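Local coordinates for protein endonuclease IV (Thermus thermophilus, PDB 3AAM) that cleaves phosphodiester bonds at apurinic or apyrimidinic sites in DNA during base excision repair, a metal-dependent AP endonuclease built on a TIM barrel, at residues V138-G143 with C171-A176; A150-L155 with D189-A194; C167-H172 with D217-L222. All coordinates share one frame; numbering follows the deposited sequence.

Contact 1: V138-G143 with C171-A176. With MN (manganese (II) ion), chain B.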
# COMPACT_ATOMS: atom_id res chain seq x y z
N VAL A 138 7.14 3.28 -0.77
CA VAL A 138 7.26 3.58 0.66
C VAL A 138 6.06 4.42 1.04
O VAL A 138 5.70 5.36 0.32
CB VAL A 138 8.57 4.35 0.98
CG1 VAL A 138 9.77 3.45 0.73
CG2 VAL A 138 8.66 5.61 0.13
N GLU A 139 5.42 4.08 2.15
CA GLU A 139 4.24 4.81 2.60
C GLU A 139 4.59 5.95 3.54
O GLU A 139 5.59 5.91 4.24
CB GLU A 139 3.28 3.88 3.37
CG GLU A 139 3.27 2.43 2.92
CD GLU A 139 2.43 1.53 3.82
OE1 GLU A 139 2.44 1.72 5.06
OE2 GLU A 139 1.76 0.62 3.29
N ASN A 140 3.75 6.98 3.54
CA ASN A 140 3.94 8.08 4.48
C ASN A 140 3.35 7.50 5.76
O ASN A 140 2.53 6.57 5.71
CB ASN A 140 3.18 9.33 4.05
CG ASN A 140 1.70 9.07 3.84
OD1 ASN A 140 1.32 8.32 2.94
ND2 ASN A 140 0.86 9.69 4.66
N THR A 141 3.74 8.03 6.91
CA THR A 141 3.26 7.51 8.18
C THR A 141 2.62 8.55 9.09
O THR A 141 2.64 9.74 8.80
CB THR A 141 4.41 6.86 8.97
OG1 THR A 141 5.36 7.87 9.34
CG2 THR A 141 5.11 5.82 8.12
N ALA A 142 2.05 8.07 10.19
CA ALA A 142 1.40 8.93 11.16
C ALA A 142 2.44 9.74 11.93
O ALA A 142 2.13 10.74 12.56
CB ALA A 142 0.57 8.09 12.13
N GLY A 143 3.69 9.29 11.87
CA GLY A 143 4.76 9.99 12.56
C GLY A 143 4.74 9.83 14.07
O GLY A 143 4.12 8.91 14.60
N CYS A 171 -5.04 7.97 5.90
CA CYS A 171 -5.22 7.87 7.35
C CYS A 171 -3.93 8.34 8.01
O CYS A 171 -3.95 9.15 8.93
CB CYS A 171 -5.51 6.43 7.77
SG CYS A 171 -5.62 6.17 9.57
N HIS A 172 -2.81 7.82 7.52
CA HIS A 172 -1.51 8.20 8.06
C HIS A 172 -1.29 9.71 7.93
O HIS A 172 -0.82 10.36 8.87
CB HIS A 172 -0.39 7.47 7.32
CG HIS A 172 -0.40 5.99 7.52
ND1 HIS A 172 0.51 5.15 6.91
CD2 HIS A 172 -1.22 5.19 8.24
CE1 HIS A 172 0.25 3.90 7.25
NE2 HIS A 172 -0.79 3.90 8.06
N ALA A 173 -1.62 10.25 6.76
CA ALA A 173 -1.45 11.67 6.50
C ALA A 173 -2.27 12.50 7.48
O ALA A 173 -1.77 13.47 8.05
CB ALA A 173 -1.86 12.00 5.07
N TYR A 174 -3.52 12.11 7.68
CA TYR A 174 -4.41 12.83 8.59
C TYR A 174 -3.83 12.78 10.00
O TYR A 174 -3.75 13.81 10.68
CB TYR A 174 -5.80 12.19 8.56
CG TYR A 174 -6.88 13.01 9.23
CD1 TYR A 174 -7.21 14.27 8.74
CD2 TYR A 174 -7.57 12.53 10.34
CE1 TYR A 174 -8.21 15.03 9.34
CE2 TYR A 174 -8.57 13.28 10.94
CZ TYR A 174 -8.88 14.53 10.44
OH TYR A 174 -9.86 15.29 11.04
N ALA A 175 -3.41 11.60 10.43
CA ALA A 175 -2.85 11.43 11.76
C ALA A 175 -1.58 12.25 11.95
O ALA A 175 -1.26 12.67 13.05
CB ALA A 175 -2.57 9.96 12.04
N ALA A 176 -0.86 12.48 10.85
CA ALA A 176 0.39 13.23 10.91
C ALA A 176 0.18 14.74 10.93
O ALA A 176 1.09 15.49 11.31
CB ALA A 176 1.27 12.85 9.73
MN MN B . -1.79 2.15 9.06
O HOH W 1 -2.23 0.20 10.58
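The imidazole of His172 meets the backbone of Asn140 edge-on at the C-terminal rim of the TIM barrel, where the loop following strand 135-139 runs alongside helix 170-176. ND1 donates to Asn140 O at 2.7 Å with an N-H...O angle of 155°, and the acceptor lies close to the ring plane and the donor in the carbonyl plane. With ND1 used as a donor, NE2 is left to bind the manganese ion, and the carbonyl of Asn140, just past the strand, acts as a second-shell group that fixes the rotation of the ring. CG of His172 is anti to its carbonyl carbon (chi1 -65°), which places ND1 at Asn140 O and NE2 at the metal. Glu139 comes to the same ring at its edge: OE1 is 3.8 Å from His172 CE1, the carboxylate turned 61° from the imidazole plane. The Asn140 side chain reaches the helix from another direction. Its ND2 lies beside Ala173 CB, whereas OD1 accepts from the backbone N of Asp169 on the adjoining strand. Further along the loop the small side chains permit a close approach of backbone to helix. Ala142 CB rests against Ala175 CB, Ala142 CA makes a CH...O contact with His172 O, and Ala142 O in turn receives a CH...O contact from Ala176 CA at 3.5 Å.

Contact 2: A150-L155 with D189-A194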
# COMPACT_ATOMS: atom_id res chain seq x y z
N ALA A 150 6.72 10.91 8.02
CA ALA A 150 5.49 11.64 8.33
C ALA A 150 5.32 12.80 7.35
O ALA A 150 4.21 13.08 6.89
CB ALA A 150 5.53 12.17 9.76
N ARG A 151 6.42 13.46 7.03
CA ARG A 151 6.41 14.60 6.11
C ARG A 151 6.67 14.16 4.67
O ARG A 151 7.55 13.35 4.41
CB ARG A 151 7.48 15.61 6.52
CG ARG A 151 7.20 16.33 7.82
CD ARG A 151 6.09 17.35 7.64
NE ARG A 151 6.45 18.37 6.65
CZ ARG A 151 5.63 19.32 6.21
NH1 ARG A 151 4.39 19.38 6.68
NH2 ARG A 151 6.06 20.20 5.32
N PHE A 152 5.90 14.71 3.73
CA PHE A 152 6.09 14.35 2.34
C PHE A 152 7.50 14.68 1.88
O PHE A 152 8.08 13.95 1.07
CB PHE A 152 5.07 15.07 1.44
CG PHE A 152 3.64 14.70 1.74
CD1 PHE A 152 3.31 13.45 2.25
CD2 PHE A 152 2.61 15.60 1.46
CE1 PHE A 152 1.98 13.10 2.48
CE2 PHE A 152 1.28 15.26 1.69
CZ PHE A 152 0.96 14.00 2.20
N GLU A 153 8.08 15.76 2.40
CA GLU A 153 9.43 16.15 2.02
C GLU A 153 10.45 15.08 2.40
O GLU A 153 11.46 14.91 1.72
CB GLU A 153 9.85 17.47 2.69
CG GLU A 153 9.22 18.73 2.12
CD GLU A 153 7.75 18.87 2.46
OE1 GLU A 153 7.28 18.18 3.39
OE2 GLU A 153 7.07 19.69 1.81
N GLU A 154 10.19 14.37 3.50
CA GLU A 154 11.11 13.33 3.92
C GLU A 154 11.03 12.16 2.95
O GLU A 154 12.05 11.56 2.60
CB GLU A 154 10.80 12.85 5.35
CG GLU A 154 11.85 11.86 5.87
CD GLU A 154 11.76 11.64 7.37
OE1 GLU A 154 10.89 10.87 7.82
OE2 GLU A 154 12.56 12.26 8.10
N LEU A 155 9.82 11.84 2.51
CA LEU A 155 9.63 10.76 1.56
C LEU A 155 10.32 11.11 0.25
O LEU A 155 10.91 10.24 -0.40
CB LEU A 155 8.14 10.51 1.29
CG LEU A 155 7.34 9.75 2.34
CD1 LEU A 155 7.30 10.55 3.63
CD2 LEU A 155 5.94 9.48 1.83
N ASP A 189 -1.91 18.83 -3.17
CA ASP A 189 -1.05 19.85 -3.76
C ASP A 189 0.32 19.78 -3.08
O ASP A 189 1.35 19.93 -3.73
CB ASP A 189 -1.61 21.26 -3.55
CG ASP A 189 -2.97 21.46 -4.18
OD1 ASP A 189 -3.26 20.81 -5.21
OD2 ASP A 189 -3.75 22.28 -3.66
N ALA A 190 0.30 19.55 -1.77
CA ALA A 190 1.53 19.46 -1.00
C ALA A 190 2.33 18.23 -1.41
O ALA A 190 3.55 18.28 -1.54
CB ALA A 190 1.21 19.40 0.50
N LEU A 191 1.62 17.13 -1.64
CA LEU A 191 2.29 15.90 -2.04
C LEU A 191 2.92 16.05 -3.42
O LEU A 191 4.01 15.55 -3.67
CB LEU A 191 1.30 14.73 -2.04
CG LEU A 191 1.88 13.35 -2.34
CD1 LEU A 191 2.95 13.00 -1.32
CD2 LEU A 191 0.76 12.31 -2.32
N ASP A 192 2.22 16.74 -4.32
CA ASP A 192 2.73 16.94 -5.67
C ASP A 192 3.96 17.84 -5.67
O ASP A 192 4.89 17.63 -6.45
CB ASP A 192 1.64 17.55 -6.56
CG ASP A 192 2.03 17.57 -8.02
OD1 ASP A 192 2.51 16.53 -8.51
OD2 ASP A 192 1.85 18.62 -8.67
N ARG A 193 3.96 18.84 -4.80
CA ARG A 193 5.10 19.75 -4.71
C ARG A 193 6.33 19.07 -4.13
O ARG A 193 7.44 19.23 -4.64
CB ARG A 193 4.74 20.97 -3.85
CG ARG A 193 5.92 21.91 -3.62
CD ARG A 193 5.54 23.17 -2.85
NE ARG A 193 5.01 22.89 -1.52
CZ ARG A 193 3.73 22.66 -1.25
NH1 ARG A 193 3.35 22.41 -0.00
NH2 ARG A 193 2.83 22.68 -2.22
N ALA A 194 6.13 18.30 -3.06
CA ALA A 194 7.23 17.61 -2.40
C ALA A 194 7.72 16.36 -3.10
O ALA A 194 8.91 16.21 -3.36
CB ALA A 194 6.82 17.27 -0.97
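Two outer helices of the TIM barrel, 152-159 and 184-194, pack against each other through Phe152 and Leu191, in the layer of helices that surrounds the strands. The methyl CD1 of Leu191 sits over the centre of one face of the Phe152 ring, 3.6 Å from its centroid and 14° off the ring normal, a CH-pi contact. The two side chains cross at about a right angle. Leu191 has CG anti to its own backbone N (chi1 -176°), and this turns the isobutyl group across the phenyl ring. The ring also lies against the backbone of its partner helix: Phe152 CD2 comes within 3.5 Å of Leu191 CA, while Ala190 CB is a looser neighbour of the same ring carbon. One helical turn farther along, Ala194 CB meets Phe152 CB at 3.7 Å, and its small size lets the first turn of helix 152-159 approach closely.

Phe152 is the first residue of its helix, following Arg151 at the N-cap, and its ring points inward to touch Leu168 of strand 165-169. The helices are thus joined to the barrel wall through a shared apolar layer, since Leu191 also reaches Leu168. Tyr178 stacks on the Phe152 ring, and the Tyr178 OH accepts from Phe152 N. An alanine in place of Phe152 is likely to leave Leu191 CD1 without the ring face it rests on and to open a gap between the helices and Leu168.

At the solvent edge Glu153 joins in. Its chain bends at chi2 (72°) and lays OE2 beside the methyl of Ala194, 3.7 Å from Ala194 CB, while Glu153 OE1 forms a salt bridge internal to 150-155, with Arg151 NH2 at 3.0 Å.

Contact 3: C167-H172 with D217-L222. With MN (manganese (II) ion), chain B.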
# COMPACT_ATOMS: atom_id res chain seq x y z
N CYS A 167 3.56 5.52 -1.78
CA CYS A 167 2.18 5.12 -1.59
C CYS A 167 1.61 6.09 -0.56
O CYS A 167 2.11 6.17 0.56
CB CYS A 167 2.06 3.69 -1.05
SG CYS A 167 0.36 3.28 -0.54
N LEU A 168 0.59 6.84 -0.94
CA LEU A 168 -0.03 7.77 -0.03
C LEU A 168 -1.11 7.08 0.79
O LEU A 168 -2.01 6.46 0.22
CB LEU A 168 -0.68 8.92 -0.79
CG LEU A 168 -1.68 9.75 0.02
CD1 LEU A 168 -0.94 10.54 1.10
CD2 LEU A 168 -2.45 10.68 -0.90
N ASP A 169 -1.01 7.17 2.11
CA ASP A 169 -2.04 6.61 2.98
C ASP A 169 -2.71 7.83 3.60
O ASP A 169 -2.09 8.60 4.34
CB ASP A 169 -1.45 5.71 4.06
CG ASP A 169 -2.53 5.06 4.92
OD1 ASP A 169 -3.37 5.80 5.49
OD2 ASP A 169 -2.55 3.81 5.02
N THR A 170 -3.99 8.01 3.29
CA THR A 170 -4.75 9.15 3.79
C THR A 170 -4.96 9.15 5.31
O THR A 170 -5.05 10.22 5.92
CB THR A 170 -6.10 9.22 3.09
OG1 THR A 170 -6.67 7.90 3.06
CG2 THR A 170 -5.94 9.73 1.67
N CYS A 171 -5.04 7.97 5.90
CA CYS A 171 -5.22 7.87 7.35
C CYS A 171 -3.93 8.34 8.01
O CYS A 171 -3.95 9.15 8.93
CB CYS A 171 -5.51 6.43 7.77
SG CYS A 171 -5.62 6.17 9.57
N HIS A 172 -2.81 7.82 7.52
CA HIS A 172 -1.51 8.20 8.06
C HIS A 172 -1.29 9.71 7.93
O HIS A 172 -0.82 10.36 8.87
CB HIS A 172 -0.39 7.47 7.32
CG HIS A 172 -0.40 5.99 7.52
ND1 HIS A 172 0.51 5.15 6.91
CD2 HIS A 172 -1.22 5.19 8.24
CE1 HIS A 172 0.25 3.90 7.25
NE2 HIS A 172 -0.79 3.90 8.06
N ASP A 217 -2.72 5.72 14.37
CA ASP A 217 -2.84 4.99 13.12
C ASP A 217 -3.89 3.89 13.31
O ASP A 217 -3.56 2.77 13.67
CB ASP A 217 -1.49 4.37 12.73
CG ASP A 217 -1.55 3.59 11.42
OD1 ASP A 217 -2.59 3.64 10.74
OD2 ASP A 217 -0.54 2.94 11.08
N HIS A 218 -5.14 4.24 13.05
CA HIS A 218 -6.25 3.31 13.21
C HIS A 218 -7.20 3.50 12.02
O HIS A 218 -7.99 4.44 11.98
CB HIS A 218 -6.96 3.63 14.53
CG HIS A 218 -7.97 2.61 14.96
ND1 HIS A 218 -8.59 2.66 16.19
CD2 HIS A 218 -8.46 1.52 14.33
CE1 HIS A 218 -9.43 1.64 16.30
NE2 HIS A 218 -9.37 0.94 15.18
N HIS A 219 -7.11 2.59 11.05
CA HIS A 219 -7.94 2.68 9.85
C HIS A 219 -9.43 2.51 10.14
O HIS A 219 -9.81 1.82 11.08
CB HIS A 219 -7.55 1.60 8.83
CG HIS A 219 -6.09 1.55 8.50
ND1 HIS A 219 -5.55 0.58 7.68
CD2 HIS A 219 -5.05 2.33 8.89
CE1 HIS A 219 -4.25 0.76 7.58
NE2 HIS A 219 -3.92 1.82 8.31
N ALA A 220 -10.24 3.14 9.30
CA ALA A 220 -11.69 3.06 9.41
C ALA A 220 -12.26 2.89 8.00
O ALA A 220 -11.66 3.36 7.03
CB ALA A 220 -12.26 4.32 10.05
N HIS A 221 -13.40 2.21 7.90
CA HIS A 221 -14.06 1.99 6.62
C HIS A 221 -14.45 3.34 6.01
O HIS A 221 -14.47 4.36 6.70
CB HIS A 221 -15.34 1.17 6.81
CG HIS A 221 -15.11 -0.20 7.37
ND1 HIS A 221 -14.30 -1.14 6.74
CD2 HIS A 221 -15.59 -0.81 8.48
CE1 HIS A 221 -14.31 -2.26 7.45
NE2 HIS A 221 -15.08 -2.08 8.50
N LEU A 222 -14.77 3.33 4.72
CA LEU A 222 -15.17 4.56 4.05
C LEU A 222 -16.40 5.14 4.74
O LEU A 222 -17.33 4.41 5.10
CB LEU A 222 -15.46 4.28 2.58
CG LEU A 222 -14.28 3.68 1.81
CD1 LEU A 222 -14.71 3.39 0.38
CD2 LEU A 222 -13.09 4.63 1.84
MN MN B . -1.79 2.15 9.06
O HOH W 1 -2.23 0.20 10.58
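Different first torsions bring Asp217 and His219 to the manganese ion that His172 also binds: Asp217 has CG anti to its backbone N (chi1 -180°), while His219 has CG anti to its carbonyl carbon (chi1 -52°). Across the contact, His172 NE2 binds the metal at 2.2 Å and His219 NE2 at 2.3 Å. Asp217 grips the manganese with both oxygens, OD1 at 2.4 Å and OD2 at 2.5 Å from the metal, and water 1 adds a further ligand. The Asp217 carboxylate stands almost perpendicular to the His172 ring, at 84°, with both oxygens near NE2, an approach made possible by the cation they share. The two imidazoles meet rim to rim, inclined to each other. Cys171 SG lies beside the His219 ring, 3.9 Å from His219 CD2, and near His218 O.

Asp169 is the N-cap of helix 170-176. Its OD1 accepts from His172 N at 2.9 Å, from above the carboxylate plane, and more weakly from Cys171 N. The carboxylate carbon, Asp169 CG, sits over the centre of one face of the His172 ring and so holds the ring from that side. His219 ND1 is held by Glu248 O, just beyond strand 244-247. Strand 165-169 leads straight into helix 170-176 beside strand 202-208, with which strand 219-220 pairs antiparallel.

All three contacts lie in one sector of the TIM barrel, contacts 1 and 3 at the strand ends and contact 2 in the helical layer. Contacts 1 and 3 are the closer pair, centres 8 Å apart: they share Cys171 and His172 on helix 170-176, and their strands 135-139 and 165-169 are neighbours in the sheet. The centre of contact 2 is about 11 Å from that of contact 1 and 16 Å from that of contact 3. Its segments alternate along the chain with those of both, and 217-222 comes last. Leu155 packs on Asn140, so the helix-helix contact backs the strands that lead to the metal ligand His172 and its partner Asn140.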